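Local coordinates for leucine aminopeptidase 2, chloroplastic (Streptomyces sp. BC16019, PDB 5LHJ), which probably removes N-terminal amino acids from peptides as a manganese-dependent M17 aminopeptidase, acting as a maturation enzyme for the peptide antibiotic bottromycin, at residues V38-R43 with L110-A115; E126-V131 with V159-R164. All blocks are in the same frame, centred on the assembly; numbering follows the deposited sequence. Where two conformers were deposited one is given.

Interaction 1. Residues V38-R43 with L110-A115; sequences VVACGR and LRLDLA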
ATOM      1  N   VAL A  38     -22.665  48.229  13.897  1.00 26.41           N
ATOM      2  CA  VAL A  38     -22.913  47.036  14.706  1.00 24.93           C
ATOM      3  C   VAL A  38     -22.244  47.178  16.079  1.00 23.92           C
ATOM      4  O   VAL A  38     -21.098  47.643  16.183  1.00 23.07           O
ATOM      5  CB  VAL A  38     -22.381  45.758  14.007  1.00 24.81           C
ATOM      6  CG1 VAL A  38     -22.688  44.509  14.836  1.00 24.43           C
ATOM      7  CG2 VAL A  38     -22.970  45.624  12.618  1.00 25.14           C
ATOM      8  N   VAL A  39     -22.973  46.786  17.122  1.00 22.83           N
ATOM      9  CA  VAL A  39     -22.453  46.706  18.486  1.00 22.81           C
ATOM     10  C   VAL A  39     -22.621  45.269  18.976  1.00 22.60           C
ATOM     11  O   VAL A  39     -23.726  44.722  18.901  1.00 22.38           O
ATOM     12  CB  VAL A  39     -23.213  47.646  19.436  1.00 23.26           C
ATOM     13  CG1 VAL A  39     -22.744  47.454  20.880  1.00 23.42           C
ATOM     14  CG2 VAL A  39     -23.039  49.098  19.000  1.00 23.77           C
ATOM     15  N   ALA A  40     -21.539  44.678  19.473  1.00 22.71           N
ATOM     16  CA  ALA A  40     -21.554  43.324  20.022  1.00 22.73           C
ATOM     17  C   ALA A  40     -21.546  43.369  21.544  1.00 23.20           C
ATOM     18  O   ALA A  40     -20.587  43.864  22.147  1.00 23.17           O
ATOM     19  CB  ALA A  40     -20.361  42.535  19.529  1.00 23.02           C
ATOM     20  N   CYS A  41     -22.596  42.793  22.130  1.00 23.56           N
ATOM     21  CA  CYS A  41     -22.845  42.780  23.568  0.55 24.44           C
ATOM     22  C   CYS A  41     -22.543  41.379  24.097  1.00 24.54           C
ATOM     23  O   CYS A  41     -23.128  40.410  23.606  1.00 23.67           O
ATOM     24  CB  CYS A  41     -24.325  43.111  23.803  0.55 25.54           C
ATOM     25  SG  CYS A  41     -24.907  43.101  25.512  0.55 27.54           S
ATOM     26  N   GLY A  42     -21.653  41.275  25.085  1.00 24.11           N
ATOM     27  CA  GLY A  42     -21.327  40.003  25.727  1.00 24.89           C
ATOM     28  C   GLY A  42     -22.370  39.621  26.761  1.00 25.79           C
ATOM     29  O   GLY A  42     -22.745  40.447  27.584  1.00 25.97           O
ATOM     30  N   ARG A  43     -22.837  38.376  26.713  1.00 26.91           N
ATOM     31  CA  ARG A  43     -23.874  37.890  27.614  1.00 28.28           C
ATOM     32  C   ARG A  43     -23.460  36.570  28.246  1.00 27.55           C
ATOM     33  O   ARG A  43     -23.266  35.592  27.539  1.00 26.33           O
ATOM     34  CB  ARG A  43     -25.177  37.682  26.838  1.00 29.90           C
ATOM     35  CG  ARG A  43     -25.737  38.929  26.168  1.00 32.12           C
ATOM     36  CD  ARG A  43     -26.194  39.910  27.222  1.00 35.61           C
ATOM     37  NE  ARG A  43     -26.867  41.076  26.668  1.00 40.46           N
ATOM     38  CZ  ARG A  43     -27.457  42.020  27.412  1.00 44.93           C
ATOM     39  NH1 ARG A  43     -27.478  41.942  28.752  1.00 46.32           N
ATOM     40  NH2 ARG A  43     -28.054  43.049  26.815  1.00 47.60           N
ATOM     41  N   LEU A 110     -17.711  48.352  13.580  1.00 26.28           N
ATOM     42  CA  LEU A 110     -18.103  47.404  14.622  1.00 25.10           C
ATOM     43  C   LEU A 110     -17.503  47.821  15.962  1.00 24.67           C
ATOM     44  O   LEU A 110     -16.301  48.058  16.047  1.00 25.37           O
ATOM     45  CB  LEU A 110     -17.615  45.988  14.265  1.00 24.87           C
ATOM     46  CG  LEU A 110     -17.682  44.916  15.357  1.00 24.65           C
ATOM     47  CD1 LEU A 110     -19.122  44.635  15.756  1.00 24.52           C
ATOM     48  CD2 LEU A 110     -16.977  43.657  14.872  1.00 24.94           C
ATOM     49  N   ARG A 111     -18.334  47.929  16.995  1.00 23.85           N
ATOM     50  CA  ARG A 111     -17.855  48.173  18.354  1.00 23.94           C
ATOM     51  C   ARG A 111     -18.109  46.919  19.180  1.00 23.24           C
ATOM     52  O   ARG A 111     -19.255  46.491  19.307  1.00 22.75           O
ATOM     53  CB  ARG A 111     -18.554  49.374  19.007  1.00 24.89           C
ATOM     54  CG  ARG A 111     -17.862  49.804  20.292  1.00 25.39           C
ATOM     55  CD  ARG A 111     -18.556  50.957  20.988  1.00 26.57           C
ATOM     56  NE  ARG A 111     -19.754  50.529  21.722  1.00 26.74           N
ATOM     57  CZ  ARG A 111     -20.986  51.018  21.567  1.00 27.93           C
ATOM     58  NH1 ARG A 111     -21.266  51.995  20.698  1.00 29.13           N
ATOM     59  NH2 ARG A 111     -21.972  50.532  22.314  1.00 27.98           N
ATOM     60  N   LEU A 112     -17.036  46.328  19.709  1.00 22.44           N
ATOM     61  CA  LEU A 112     -17.128  45.191  20.611  1.00 22.68           C
ATOM     62  C   LEU A 112     -17.189  45.695  22.049  1.00 22.52           C
ATOM     63  O   LEU A 112     -16.226  46.307  22.533  1.00 22.32           O
ATOM     64  CB  LEU A 112     -15.896  44.283  20.450  1.00 23.21           C
ATOM     65  CG  LEU A 112     -15.632  43.829  19.013  1.00 23.80           C
ATOM     66  CD1 LEU A 112     -14.306  43.095  18.923  1.00 25.09           C
ATOM     67  CD2 LEU A 112     -16.774  42.975  18.512  1.00 24.42           C
ATOM     68  N   ASP A 113     -18.316  45.450  22.716  1.00 22.35           N
ATOM     69  CA  ASP A 113     -18.456  45.739  24.146  1.00 23.10           C
ATOM     70  C   ASP A 113     -18.188  44.516  25.026  1.00 22.82           C
ATOM     71  O   ASP A 113     -18.407  44.574  26.233  1.00 23.18           O
ATOM     72  CB  ASP A 113     -19.859  46.298  24.441  1.00 23.81           C
ATOM     73  CG  ASP A 113     -20.088  47.690  23.852  1.00 24.92           C
ATOM     74  OD1 ASP A 113     -19.176  48.272  23.227  1.00 26.24           O
ATOM     75  OD2 ASP A 113     -21.204  48.223  24.016  1.00 25.87           O
ATOM     76  N   LEU A 114     -17.665  43.433  24.448  1.00 22.52           N
ATOM     77  CA  LEU A 114     -17.527  42.159  25.160  1.00 22.80           C
ATOM     78  C   LEU A 114     -16.684  42.243  26.431  1.00 23.16           C
ATOM     79  O   LEU A 114     -17.000  41.589  27.424  1.00 23.49           O
ATOM     80  CB  LEU A 114     -16.911  41.082  24.241  1.00 22.94           C
ATOM     81  CG  LEU A 114     -17.597  40.767  22.912  1.00 23.34           C
ATOM     82  CD1 LEU A 114     -16.772  39.722  22.173  1.00 23.97           C
ATOM     83  CD2 LEU A 114     -19.028  40.280  23.058  1.00 23.79           C
ATOM     84  N   ALA A 115     -15.610  43.031  26.401  1.00 23.40           N
ATOM     85  CA  ALA A 115     -14.700  43.124  27.555  1.00 24.08           C
ATOM     86  C   ALA A 115     -15.319  43.868  28.749  1.00 25.13           C
ATOM     87  O   ALA A 115     -14.754  43.831  29.847  1.00 25.29           O
ATOM     88  CB  ALA A 115     -13.376  43.766  27.155  1.00 23.94           C
TER
HETATM   89  O   HOH W   1     -20.920  43.362  26.751  1.00 27.48           O
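Val39 and Arg111 form the middle pair of two parallel neighbours, strands 38-43 and 109-112, in the mixed five-stranded sheet of the N-terminal, macro-like domain of this M17 peptidase.

The backbone bonds follow the parallel pattern, in which one residue serves both neighbours of the residue it faces. Arg111 N donates to Val38 O at 2.9 Å, and Ala40 N donates to Arg111 O at the same 2.9 Å. Beyond the regular pairing, Asp113 N still reaches Ala40 O (2.8 Å), though less straight, at 151°. From there a water takes over, accepting from Gly42 N and donating to Asp113 O, so that it bridges the strands where direct bonding has stopped.

Charged and apolar groups share the face that carries Val39 and Arg111. A bend at chi3 (78°) brings the Arg111 guanidinium to Asp113, two residues on, which it grips side-on: Arg111 NE meets Asp113 OD1 at 2.8 Å and Arg111 NH2 meets Asp113 OD2 at 3.0 Å. Both oxygens lie in the guanidinium plane and accept on their syn lone pairs, which holds the two groups nearly coplanar. Val39, a beta-branched residue suited to a strand, lays CG2 over one guanidinium face while CG1 lies against Asp113 OD2.

The opposite face is apolar. Leu110 CD1 swings across to Val38 CG1 (3.7 Å), and the small Ala40 leaves its CB 3.8 Å from Leu112 CD2; Ser100 and Val101 of helix 90-102 pack on this side. At the far end the tip of Leu114 reaches the first strand. Glycine suits position 42, since a CB there would probably crowd Leu114 CA, and Leu114 CD2 instead settles 3.5 Å from Gly42 CA.

Interaction 2. Residues E126-V131 with V159-R164; sequences ERARAV and VATPER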
ATOM      1  N   GLU A 126      -7.281  41.369  31.261  1.00 27.21           N
ATOM      2  CA  GLU A 126      -7.224  40.090  30.539  1.00 27.70           C
ATOM      3  C   GLU A 126      -8.382  39.970  29.544  1.00 25.37           C
ATOM      4  O   GLU A 126      -8.196  39.482  28.423  1.00 24.63           O
ATOM      5  CB  GLU A 126      -7.217  38.898  31.507  1.00 30.28           C
ATOM      6  CG  GLU A 126      -5.841  38.525  32.055  1.00 33.88           C
ATOM      7  CD  GLU A 126      -5.142  39.657  32.809  1.00 37.30           C
ATOM      8  OE1 GLU A 126      -5.747  40.240  33.737  1.00 41.06           O
ATOM      9  OE2 GLU A 126      -3.977  39.971  32.472  1.00 40.18           O
ATOM     10  N   ARG A 127      -9.567  40.435  29.936  1.00 24.37           N
ATOM     11  CA  ARG A 127     -10.717  40.475  29.006  1.00 23.93           C
ATOM     12  C   ARG A 127     -10.419  41.354  27.798  1.00 23.01           C
ATOM     13  O   ARG A 127     -10.633  40.943  26.650  1.00 22.29           O
ATOM     14  CB  ARG A 127     -11.984  40.978  29.705  1.00 24.64           C
ATOM     15  CG  ARG A 127     -12.479  40.042  30.800  1.00 25.61           C
ATOM     16  CD  ARG A 127     -13.892  40.364  31.261  1.00 26.62           C
ATOM     17  NE  ARG A 127     -14.141  41.768  31.571  1.00 27.90           N
ATOM     18  CZ  ARG A 127     -14.170  42.326  32.786  1.00 29.25           C
ATOM     19  NH1 ARG A 127     -13.888  41.641  33.891  1.00 30.63           N
ATOM     20  NH2 ARG A 127     -14.456  43.616  32.893  1.00 29.77           N
ATOM     21  N   ALA A 128      -9.897  42.556  28.055  1.00 22.42           N
ATOM     22  CA  ALA A 128      -9.616  43.517  26.982  1.00 22.30           C
ATOM     23  C   ALA A 128      -8.563  42.993  25.995  1.00 21.80           C
ATOM     24  O   ALA A 128      -8.731  43.106  24.779  1.00 20.93           O
ATOM     25  CB  ALA A 128      -9.195  44.871  27.561  1.00 23.05           C
ATOM     26  N   ARG A 129      -7.494  42.415  26.530  1.00 21.95           N
ATOM     27  CA  ARG A 129      -6.414  41.850  25.711  1.00 22.40           C
ATOM     28  C   ARG A 129      -6.937  40.722  24.812  1.00 20.82           C
ATOM     29  O   ARG A 129      -6.645  40.688  23.603  1.00 20.34           O
ATOM     30  CB  ARG A 129      -5.276  41.352  26.609  1.00 24.12           C
ATOM     31  CG  ARG A 129      -3.992  40.975  25.870  1.00 25.77           C
ATOM     32  CD  ARG A 129      -2.894  40.482  26.819  1.00 27.76           C
ATOM     33  NE  ARG A 129      -2.620  41.475  27.851  1.00 30.06           N
ATOM     34  CZ  ARG A 129      -2.977  41.412  29.146  1.00 32.59           C
ATOM     35  NH1 ARG A 129      -3.603  40.352  29.677  1.00 33.24           N
ATOM     36  NH2 ARG A 129      -2.683  42.436  29.949  1.00 34.43           N
ATOM     37  N   ALA A 130      -7.739  39.835  25.396  1.00 19.89           N
ATOM     38  CA  ALA A 130      -8.297  38.690  24.673  1.00 19.50           C
ATOM     39  C   ALA A 130      -9.294  39.097  23.582  1.00 19.10           C
ATOM     40  O   ALA A 130      -9.275  38.546  22.482  1.00 18.82           O
ATOM     41  CB  ALA A 130      -8.940  37.704  25.637  1.00 19.84           C
ATOM     42  N   VAL A 131     -10.168  40.059  23.887  1.00 18.91           N
ATOM     43  CA  VAL A 131     -11.132  40.554  22.906  1.00 18.74           C
ATOM     44  C   VAL A 131     -10.413  41.213  21.726  1.00 18.96           C
ATOM     45  O   VAL A 131     -10.764  40.971  20.571  1.00 18.63           O
ATOM     46  CB  VAL A 131     -12.158  41.506  23.550  1.00 18.76           C
ATOM     47  CG1 VAL A 131     -13.026  42.196  22.505  1.00 19.26           C
ATOM     48  CG2 VAL A 131     -13.051  40.730  24.525  1.00 19.03           C
ATOM     49  N   VAL A 159     -12.685  48.354  20.255  1.00 25.61           N
ATOM     50  CA  VAL A 159     -12.847  47.569  21.472  1.00 25.16           C
ATOM     51  C   VAL A 159     -13.118  48.546  22.614  1.00 25.78           C
ATOM     52  O   VAL A 159     -12.256  49.380  22.922  1.00 25.57           O
ATOM     53  CB  VAL A 159     -11.595  46.720  21.782  1.00 24.68           C
ATOM     54  CG1 VAL A 159     -11.808  45.877  23.041  1.00 24.50           C
ATOM     55  CG2 VAL A 159     -11.269  45.804  20.606  1.00 24.45           C
ATOM     56  N   ALA A 160     -14.311  48.449  23.210  1.00 25.57           N
ATOM     57  CA  ALA A 160     -14.713  49.316  24.327  1.00 25.76           C
ATOM     58  C   ALA A 160     -14.185  48.772  25.656  1.00 25.69           C
ATOM     59  O   ALA A 160     -14.442  47.621  26.014  1.00 25.78           O
ATOM     60  CB  ALA A 160     -16.228  49.469  24.375  1.00 25.74           C
ATOM     61  N   THR A 161     -13.424  49.600  26.367  1.00 25.39           N
ATOM     62  CA  THR A 161     -12.849  49.258  27.670  1.00 25.26           C
ATOM     63  C   THR A 161     -11.968  50.423  28.115  1.00 25.44           C
ATOM     64  O   THR A 161     -11.368  51.079  27.267  1.00 24.91           O
ATOM     65  CB  THR A 161     -11.981  47.973  27.644  1.00 25.22           C
ATOM     66  OG1 THR A 161     -11.343  47.764  28.912  1.00 25.21           O
ATOM     67  CG2 THR A 161     -10.910  48.022  26.546  1.00 24.89           C
ATOM     68  N   PRO A 162     -11.885  50.682  29.437  1.00 25.92           N
ATOM     69  CA  PRO A 162     -10.825  51.592  29.915  1.00 26.21           C
ATOM     70  C   PRO A 162      -9.397  51.017  29.829  1.00 25.99           C
ATOM     71  O   PRO A 162      -8.440  51.778  29.972  1.00 26.13           O
ATOM     72  CB  PRO A 162     -11.216  51.854  31.379  1.00 26.92           C
ATOM     73  CG  PRO A 162     -12.077  50.707  31.763  1.00 26.90           C
ATOM     74  CD  PRO A 162     -12.761  50.214  30.527  1.00 26.54           C
ATOM     75  N   GLU A 163      -9.252  49.706  29.609  1.00 25.90           N
ATOM     76  CA  GLU A 163      -7.947  49.038  29.604  1.00 26.32           C
ATOM     77  C   GLU A 163      -7.228  49.202  28.262  1.00 25.94           C
ATOM     78  O   GLU A 163      -7.011  48.233  27.525  1.00 24.55           O
ATOM     79  CB  GLU A 163      -8.114  47.552  29.940  1.00 27.30           C
ATOM     80  CG  GLU A 163      -8.770  47.274  31.292  1.00 28.58           C
ATOM     81  CD  GLU A 163      -7.890  47.599  32.485  1.00 29.97           C
ATOM     82  OE1 GLU A 163      -6.651  47.624  32.367  1.00 31.68           O
ATOM     83  OE2 GLU A 163      -8.446  47.835  33.570  1.00 31.08           O
ATOM     84  N   ARG A 164      -6.817  50.429  27.960  1.00 25.79           N
ATOM     85  CA  ARG A 164      -6.257  50.734  26.640  1.00 26.06           C
ATOM     86  C   ARG A 164      -4.895  50.090  26.398  1.00 26.64           C
ATOM     87  O   ARG A 164      -4.604  49.685  25.280  1.00 26.03           O
ATOM     88  CB  ARG A 164      -6.165  52.251  26.400  1.00 26.73           C
ATOM     89  CG  ARG A 164      -7.454  53.030  26.623  1.00 27.02           C
ATOM     90  CD  ARG A 164      -8.715  52.372  26.054  1.00 27.22           C
ATOM     91  NE  ARG A 164      -8.597  52.100  24.618  1.00 27.64           N
ATOM     92  CZ  ARG A 164      -9.462  51.375  23.900  1.00 27.41           C
ATOM     93  NH1 ARG A 164      -9.237  51.188  22.605  1.00 27.41           N
ATOM     94  NH2 ARG A 164     -10.541  50.831  24.459  1.00 27.39           N
TER
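Thr161 leans on Ala128, bringing the loop after strand 156-159 against the flank of helix 124-139. Its CB lies 4.2 Å from Ala128 CB, and both branches touch the same methyl. Thr161 CG2 comes to 3.7 Å from Ala128 CB and the hydroxyl OG1 to 3.8 Å. Set opposite the backbone N by a chi1 of 174°, OG1 also accepts from Glu163 N at 2.9 Å in a nearly straight bond (165°), which defines an ST turn. Threonine suits the place because the methyl packs while the hydroxyl both rests on Ala128 and holds the turn. With an alanine here, Glu163 N is likely to lose this acceptor and the turn its hold, and a gap to open beside Ala128 where the methyl had been.

Ala128 is small enough to receive Glu163 as well, whose CB comes to 3.7 Å from Ala128 CB before the chain bends at chi2. Farther along the helix, Val131 and Val159 meet at an oblique angle, CG1 to CG1 at 3.9 Å, short apolar side chains that fit between helix and strand end. The loop is also tied from within: Arg164 NH2 donates to both Val159 O (2.7 Å) and Thr161 O (2.9 Å), each oxygen lying in the guanidinium plane, so one nitrogen clasps two carbonyls.

Glu163 occupies the N-cap position of helix 164-185, whose Ala166 and Val167 cover Ala128. Val131 also touches Phe93 and Ala97 of helix 90-102, so helix 124-139 is packed against two other helices and the end of strand 156-159, an outermost strand of the sheet within this chain.

From the N terminus, strand 38-43 enters the sheet first; the chain then runs through strands 65-69 and 76-81 and helix 90-102 before strand 109-112 returns beside it, and interaction 1 closes this 66-residue loop. Helix 124-139 and strand 156-159 follow, and interaction 2 closes a shorter loop of 27 residues. The two loops come in series, neither nesting nor crossing. They nevertheless adjoin: Leu112 O probably accepts from Ala160 N, and Ala115 O from Arg127 NE. Together they join the inner strands of the sheet to the helix packed on it and to the start of helix 164-185, which leads toward the catalytic domain.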